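Local coordinates for protein cellulase (Bacteroides salanitronis, PDB 6WQY) that probably cleaves internal beta-1,4 linkages in cellulose and related plant polysaccharides, acting as a broad-specificity endoglucanase through its glycosyl hydrolase family 5 domain, at residues A57-L63 with F360-G365; M310-H314 with T354-A358; T231-F235 with E296-D300. All blocks are in the same frame, centred on the assembly; numbering follows the deposited sequence. Where two conformers were deposited one is given.

Interaction 1 of 3, residues A57-L63 with F360-G365; sequences AAATQAL and FNHATG
Ala59 and Ala363 bring their CA atoms to 4.7 Å, and Leu63 and Gly365 come closer still, so that the turn 360-365 lies against the start of helix 61-70. Backbone meets backbone at Ala59, whose CA lies 3.4 Å from His362 O with its hydrogen aimed almost straight at the oxygen. That carbonyl is buried and has no conventional hydrogen-bond partner. Gly365, at phi 79°, has no room for a side chain: a CB would run into Ala62 O. The one side-chain hydrogen bond across the contact comes from Thr60, the N-cap of the helix. Its chi1 of 60° tucks OG1 between the backbone N and the carbonyl carbon, where the hydroxyl donates to Ala363 O at 2.7 Å, from 36° above the carbonyl plane, while OG1 accepts from Leu63 N at 3.2 Å. A valine here has no hydroxyl and would probably leave Ala363 O without its donor and the first helical turn without its side-chain cap. Leu63 puts its two methyls on different neighbours: CD1 sits 3.8 Å from Phe360 CB, and CD2 presses on His362 O at 3.3 Å. Asn361 OD1 shapes the turn by accepting from Ala363 N and Thr364 N on opposite faces of its amide, while the His362 ring is held by Gln40 and Asp346. An N-capped helix and an Asx turn thus meet where the start of the first barrel helix and the loop after the last strand come together, at the closure of the TIM-barrel fold.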
# COMPACT_ATOMS: atom_id res chain seq x y z
N ALA A 57 -16.81 11.07 -4.02
CA ALA A 57 -16.69 12.51 -3.83
C ALA A 57 -15.38 12.81 -3.11
O ALA A 57 -14.70 11.92 -2.61
CB ALA A 57 -17.90 13.05 -3.06
N ALA A 58 -15.02 14.09 -3.08
CA ALA A 58 -13.73 14.50 -2.54
C ALA A 58 -13.58 14.12 -1.07
O ALA A 58 -14.50 14.28 -0.27
CB ALA A 58 -13.56 16.00 -2.70
N ALA A 59 -12.40 13.63 -0.72
CA ALA A 59 -12.10 13.25 0.66
C ALA A 59 -12.05 14.48 1.56
O ALA A 59 -11.72 15.58 1.12
CB ALA A 59 -10.77 12.50 0.72
N THR A 60 -12.36 14.27 2.85
CA THR A 60 -12.52 15.35 3.80
C THR A 60 -11.88 15.00 5.14
O THR A 60 -11.61 13.84 5.44
CB THR A 60 -14.01 15.56 4.09
OG1 THR A 60 -14.52 14.33 4.63
CG2 THR A 60 -14.77 15.95 2.84
N GLN A 61 -11.71 16.04 5.97
CA GLN A 61 -11.32 15.81 7.36
C GLN A 61 -12.30 14.89 8.06
O GLN A 61 -11.91 14.06 8.89
CB GLN A 61 -11.23 17.14 8.10
CG GLN A 61 -10.72 17.00 9.52
CD GLN A 61 -9.27 16.57 9.55
OE1 GLN A 61 -8.39 17.28 9.08
NE2 GLN A 61 -9.02 15.36 10.02
N ALA A 62 -13.59 15.02 7.76
CA ALA A 62 -14.60 14.20 8.41
C ALA A 62 -14.32 12.71 8.21
O ALA A 62 -14.53 11.90 9.13
CB ALA A 62 -16.00 14.55 7.92
N LEU A 63 -13.86 12.32 7.03
CA LEU A 63 -13.50 10.92 6.80
C LEU A 63 -12.38 10.49 7.74
O LEU A 63 -12.46 9.44 8.38
CB LEU A 63 -13.08 10.69 5.35
CG LEU A 63 -12.43 9.33 5.10
CD1 LEU A 63 -13.41 8.17 5.29
CD2 LEU A 63 -11.78 9.30 3.74
N PHE A 360 -16.45 2.96 4.40
CA PHE A 360 -16.87 4.32 4.70
C PHE A 360 -17.20 5.05 3.41
O PHE A 360 -16.56 4.83 2.37
CB PHE A 360 -15.74 5.14 5.36
CG PHE A 360 -15.24 4.58 6.65
CD1 PHE A 360 -14.24 3.63 6.66
CD2 PHE A 360 -15.75 5.01 7.86
CE1 PHE A 360 -13.77 3.10 7.84
CE2 PHE A 360 -15.28 4.49 9.05
CZ PHE A 360 -14.28 3.54 9.04
N ASN A 361 -18.16 5.97 3.48
CA ASN A 361 -18.27 7.00 2.45
C ASN A 361 -17.05 7.90 2.58
O ASN A 361 -16.76 8.43 3.66
CB ASN A 361 -19.57 7.78 2.64
CG ASN A 361 -19.79 8.80 1.55
OD1 ASN A 361 -19.05 9.78 1.46
ND2 ASN A 361 -20.79 8.59 0.71
N HIS A 362 -16.30 8.07 1.47
CA HIS A 362 -15.02 8.76 1.53
C HIS A 362 -15.15 10.27 1.74
O HIS A 362 -14.15 10.92 2.04
CB HIS A 362 -14.21 8.51 0.26
CG HIS A 362 -13.68 7.11 0.13
ND1 HIS A 362 -12.69 6.81 -0.78
CD2 HIS A 362 -13.97 5.95 0.78
CE1 HIS A 362 -12.39 5.52 -0.70
NE2 HIS A 362 -13.15 4.98 0.23
N ALA A 363 -16.35 10.82 1.61
CA ALA A 363 -16.57 12.24 1.82
C ALA A 363 -17.27 12.54 3.14
O ALA A 363 -16.93 13.53 3.80
CB ALA A 363 -17.40 12.82 0.67
N THR A 364 -18.27 11.75 3.54
CA THR A 364 -18.96 12.03 4.80
C THR A 364 -18.33 11.31 5.98
O THR A 364 -18.56 11.72 7.13
CB THR A 364 -20.43 11.60 4.73
OG1 THR A 364 -20.47 10.18 4.61
CG2 THR A 364 -21.15 12.25 3.57
N GLY A 365 -17.58 10.25 5.75
CA GLY A 365 -17.04 9.45 6.82
C GLY A 365 -18.01 8.49 7.46
O GLY A 365 -17.63 7.78 8.40
O HOH W 1 -18.36 9.71 -1.93

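Interaction 2 of 3, residues M310-H314 with T354-A358; sequences MGCVH and TQSWA
Trp357 takes the CG1 methyl of Val313 on one face of its indole, 14° off the normal of the five-membered ring and 3.5 Å from that ring's centroid, a CH-pi contact. The far rim of the ring system points at the backbone: Gly311 CA lies at the edge in the ring plane, and CZ3 comes within 3.5 Å of Cys312 N, a slanting approach. Gly311, at backbone angles only glycine takes comfortably, leaves this edge clear of a side chain. Val313 reaches the face because CG1 stands anti to its own carbonyl carbon (chi1 -61°), which sends CG2 to the flank of the other segment, 3.8 Å from Thr354 O. Trp345 packs edge-to-face with the same indole. Beside the aromatic contact, His314 N donates to Ser356 O at 3.0 Å in a nearly straight bond. A water donates to His314 O and accepts from Ser356 N, so His314 and Ser356 are joined once directly and once through water. Ser356 OG also receives Ala358 N in an ST turn, and the His314 imidazole turns to Glu321. The contact joins the loops that follow the seventh and eighth strands of the TIM barrel, on the C-terminal rim, the side where family 5 enzymes carry their active-site cleft.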
# COMPACT_ATOMS: atom_id res chain seq x y z
N MET A 310 -4.70 -5.30 1.16
CA MET A 310 -5.34 -6.60 1.41
C MET A 310 -6.84 -6.30 1.51
O MET A 310 -7.24 -5.13 1.53
CB MET A 310 -4.78 -7.28 2.67
CG MET A 310 -4.73 -6.42 3.91
SD MET A 310 -6.31 -6.16 4.75
CE MET A 310 -6.71 -7.82 5.33
N GLY A 311 -7.67 -7.33 1.55
CA GLY A 311 -9.09 -7.10 1.79
C GLY A 311 -9.95 -8.17 1.14
O GLY A 311 -9.46 -9.16 0.61
N CYS A 312 -11.27 -7.93 1.19
CA CYS A 312 -12.25 -8.87 0.66
C CYS A 312 -13.56 -8.11 0.52
O CYS A 312 -13.95 -7.40 1.45
CB CYS A 312 -12.43 -10.05 1.62
SG CYS A 312 -13.46 -11.38 1.00
N VAL A 313 -14.24 -8.28 -0.62
CA VAL A 313 -15.46 -7.54 -0.88
C VAL A 313 -16.64 -8.09 -0.07
O VAL A 313 -16.69 -9.25 0.34
CB VAL A 313 -15.81 -7.46 -2.38
CG1 VAL A 313 -14.71 -6.75 -3.14
CG2 VAL A 313 -16.10 -8.85 -2.95
N HIS A 314 -17.62 -7.21 0.14
CA HIS A 314 -18.85 -7.49 0.87
C HIS A 314 -19.76 -8.44 0.11
O HIS A 314 -19.86 -8.40 -1.12
CB HIS A 314 -19.56 -6.15 1.09
CG HIS A 314 -20.93 -6.23 1.70
ND1 HIS A 314 -21.16 -6.67 2.98
CD2 HIS A 314 -22.13 -5.84 1.21
CE1 HIS A 314 -22.45 -6.58 3.25
NE2 HIS A 314 -23.06 -6.07 2.19
N THR A 354 -21.88 -6.43 -6.12
CA THR A 354 -21.26 -7.66 -5.66
C THR A 354 -19.75 -7.56 -5.54
O THR A 354 -19.09 -8.57 -5.27
CB THR A 354 -21.62 -8.81 -6.61
OG1 THR A 354 -21.13 -8.53 -7.92
CG2 THR A 354 -23.13 -9.02 -6.66
N GLN A 355 -19.18 -6.37 -5.72
CA GLN A 355 -17.73 -6.20 -5.65
C GLN A 355 -17.38 -4.94 -4.88
O GLN A 355 -16.47 -4.18 -5.28
CB GLN A 355 -17.10 -6.18 -7.04
CG GLN A 355 -17.28 -7.46 -7.84
CD GLN A 355 -16.45 -7.47 -9.11
OE1 GLN A 355 -15.37 -8.06 -9.16
NE2 GLN A 355 -16.95 -6.81 -10.14
N SER A 356 -18.08 -4.67 -3.79
CA SER A 356 -17.88 -3.44 -3.03
C SER A 356 -16.87 -3.67 -1.90
O SER A 356 -17.08 -4.52 -1.02
CB SER A 356 -19.17 -2.91 -2.44
OG SER A 356 -18.89 -1.76 -1.65
N TRP A 357 -15.80 -2.88 -1.92
CA TRP A 357 -14.80 -2.85 -0.87
C TRP A 357 -15.11 -1.81 0.19
O TRP A 357 -14.40 -1.73 1.19
CB TRP A 357 -13.43 -2.48 -1.46
CG TRP A 357 -12.94 -3.32 -2.59
CD1 TRP A 357 -13.20 -3.15 -3.91
CD2 TRP A 357 -12.06 -4.45 -2.50
NE1 TRP A 357 -12.55 -4.10 -4.65
CE2 TRP A 357 -11.83 -4.91 -3.81
CE3 TRP A 357 -11.43 -5.11 -1.44
CZ2 TRP A 357 -11.03 -6.00 -4.09
CZ3 TRP A 357 -10.62 -6.19 -1.73
CH2 TRP A 357 -10.43 -6.63 -3.05
N ALA A 358 -16.14 -0.99 0.00
CA ALA A 358 -16.30 0.21 0.82
C ALA A 358 -16.70 -0.13 2.25
O ALA A 358 -17.66 -0.88 2.48
CB ALA A 358 -17.38 1.10 0.20
O HOH W 2 -20.19 -6.09 -2.59

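Interaction 3 of 3, residues T231-F235 with E296-D300; sequences TVENF and ETFID
Thr231 begins the contact by laying its CG2 methyl 3.9 Å from CE2 of Phe298, the two side chains crossing at about a right angle. CG2 stands opposite the backbone N of Thr231, which turns OG1 back along its own helix to Asn227 O and leaves the methyl for the neighbour. One residue on, Val232 meets Thr297: its CB lies 3.7 Å from Thr297 OG1, and in the conformer described CG1 touches CE2 of Phe298. Since Val232 has two modelled positions, the methyl contact is the less certain of these. Phe235, the first residue to leave helical geometry, completes the set with CD1 at 3.8 Å from CE1 of Phe298. The two rings are nearly perpendicular, their planes at 87°, but the pair meets obliquely, with centroids 5.7 Å apart. On the second helix, Thr297 CG2 covers one face of the Phe298 ring over its centre, while Val248 of strand 246-251 touches Thr231, Phe235 and Phe298. No hydrogen bond crosses between the two segments. The contact therefore rests on packing, most of it around Phe298, with Val232 against Thr297 beside it; the Thr297 hydroxyl is paired with Lys293 O in its own helix, so even where OG1 touches Val232 the contact is van der Waals.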
# COMPACT_ATOMS: atom_id res chain seq x y z
N THR A 231 9.06 -10.99 -4.47
CA THR A 231 9.76 -10.09 -3.55
C THR A 231 10.80 -10.87 -2.75
O THR A 231 11.99 -10.52 -2.73
CB THR A 231 8.74 -9.40 -2.64
OG1 THR A 231 7.85 -8.62 -3.44
CG2 THR A 231 9.42 -8.46 -1.65
N VAL A 232 10.40 -11.96 -2.08
CA VAL A 232 11.40 -12.68 -1.29
C VAL A 232 12.52 -13.22 -2.18
O VAL A 232 13.67 -13.31 -1.75
CB VAL A 232 10.79 -13.78 -0.40
CG1 VAL A 232 9.71 -13.19 0.52
CG2 VAL A 232 10.25 -14.92 -1.22
N GLU A 233 12.21 -13.58 -3.43
CA GLU A 233 13.23 -14.16 -4.30
C GLU A 233 14.15 -13.12 -4.91
O GLU A 233 15.34 -13.41 -5.13
CB GLU A 233 12.55 -14.98 -5.41
CG GLU A 233 11.79 -16.19 -4.87
CD GLU A 233 10.74 -16.74 -5.82
OE1 GLU A 233 10.59 -16.22 -6.95
OE2 GLU A 233 10.04 -17.71 -5.43
N ASN A 234 13.67 -11.92 -5.21
CA ASN A 234 14.41 -10.99 -6.06
C ASN A 234 14.61 -9.60 -5.49
O ASN A 234 15.46 -8.86 -6.02
CB ASN A 234 13.76 -10.87 -7.44
CG ASN A 234 13.52 -12.22 -8.08
OD1 ASN A 234 12.37 -12.69 -8.16
ND2 ASN A 234 14.57 -12.84 -8.51
N PHE A 235 13.88 -9.19 -4.47
CA PHE A 235 14.05 -7.86 -3.89
C PHE A 235 15.42 -7.74 -3.23
O PHE A 235 15.88 -8.67 -2.57
CB PHE A 235 12.94 -7.62 -2.87
CG PHE A 235 13.08 -6.36 -2.06
CD1 PHE A 235 13.81 -6.36 -0.90
CD2 PHE A 235 12.43 -5.19 -2.43
CE1 PHE A 235 13.95 -5.22 -0.14
CE2 PHE A 235 12.54 -4.05 -1.67
CZ PHE A 235 13.31 -4.06 -0.52
N GLU A 296 10.55 -15.14 7.34
CA GLU A 296 11.87 -15.77 7.25
C GLU A 296 12.86 -14.88 6.51
O GLU A 296 14.03 -14.79 6.90
CB GLU A 296 11.74 -17.13 6.55
CG GLU A 296 13.06 -17.73 6.09
CD GLU A 296 12.89 -19.11 5.47
OE1 GLU A 296 12.09 -19.91 6.01
OE2 GLU A 296 13.54 -19.40 4.44
N THR A 297 12.42 -14.23 5.43
CA THR A 297 13.33 -13.48 4.59
C THR A 297 13.59 -12.08 5.13
O THR A 297 14.72 -11.58 5.01
CB THR A 297 12.79 -13.41 3.16
OG1 THR A 297 12.65 -14.74 2.64
CG2 THR A 297 13.71 -12.61 2.26
N PHE A 298 12.57 -11.43 5.69
CA PHE A 298 12.68 -10.03 6.11
C PHE A 298 12.59 -9.87 7.62
O PHE A 298 13.57 -9.45 8.25
CB PHE A 298 11.63 -9.20 5.35
CG PHE A 298 11.82 -9.24 3.86
CD1 PHE A 298 12.98 -8.76 3.29
CD2 PHE A 298 10.86 -9.81 3.05
CE1 PHE A 298 13.17 -8.81 1.92
CE2 PHE A 298 11.04 -9.86 1.66
CZ PHE A 298 12.20 -9.36 1.11
N ILE A 299 11.44 -10.20 8.21
CA ILE A 299 11.20 -9.87 9.62
C ILE A 299 12.29 -10.43 10.52
O ILE A 299 12.86 -9.72 11.35
CB ILE A 299 9.81 -10.38 10.04
CG1 ILE A 299 8.70 -9.84 9.13
CG2 ILE A 299 9.52 -10.04 11.48
CD1 ILE A 299 8.60 -8.33 9.07
N ASP A 300 12.58 -11.72 10.36
CA ASP A 300 13.56 -12.39 11.21
C ASP A 300 14.97 -11.94 10.93
O ASP A 300 15.87 -12.24 11.72
CB ASP A 300 13.49 -13.91 11.02
CG ASP A 300 12.26 -14.52 11.66
OD1 ASP A 300 11.50 -13.82 12.36
OD2 ASP A 300 12.04 -15.74 11.46

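From the N terminus, the chain first passes 57-63, whose partner arrives some 300 residues later at 360-365; interaction 1 thus closes a very long loop enclosing both other contacts and joins the start of helix 61-70 to the loop before helix 371-383. Within it, 231-235 and 296-300 close interaction 3, pairing helices 228-234 and 284-299. Only then does 310-314 open interaction 2, closed by 354-358, which joins the loops after strands 305-310 and 342-346; interactions 3 and 2 stand in series and nothing crosses. Interactions 1 and 3 lie on opposite sides of the chain's centre. The three contacts illustrate how a barrel is tied between neighbouring helices and loops as well as across its closure.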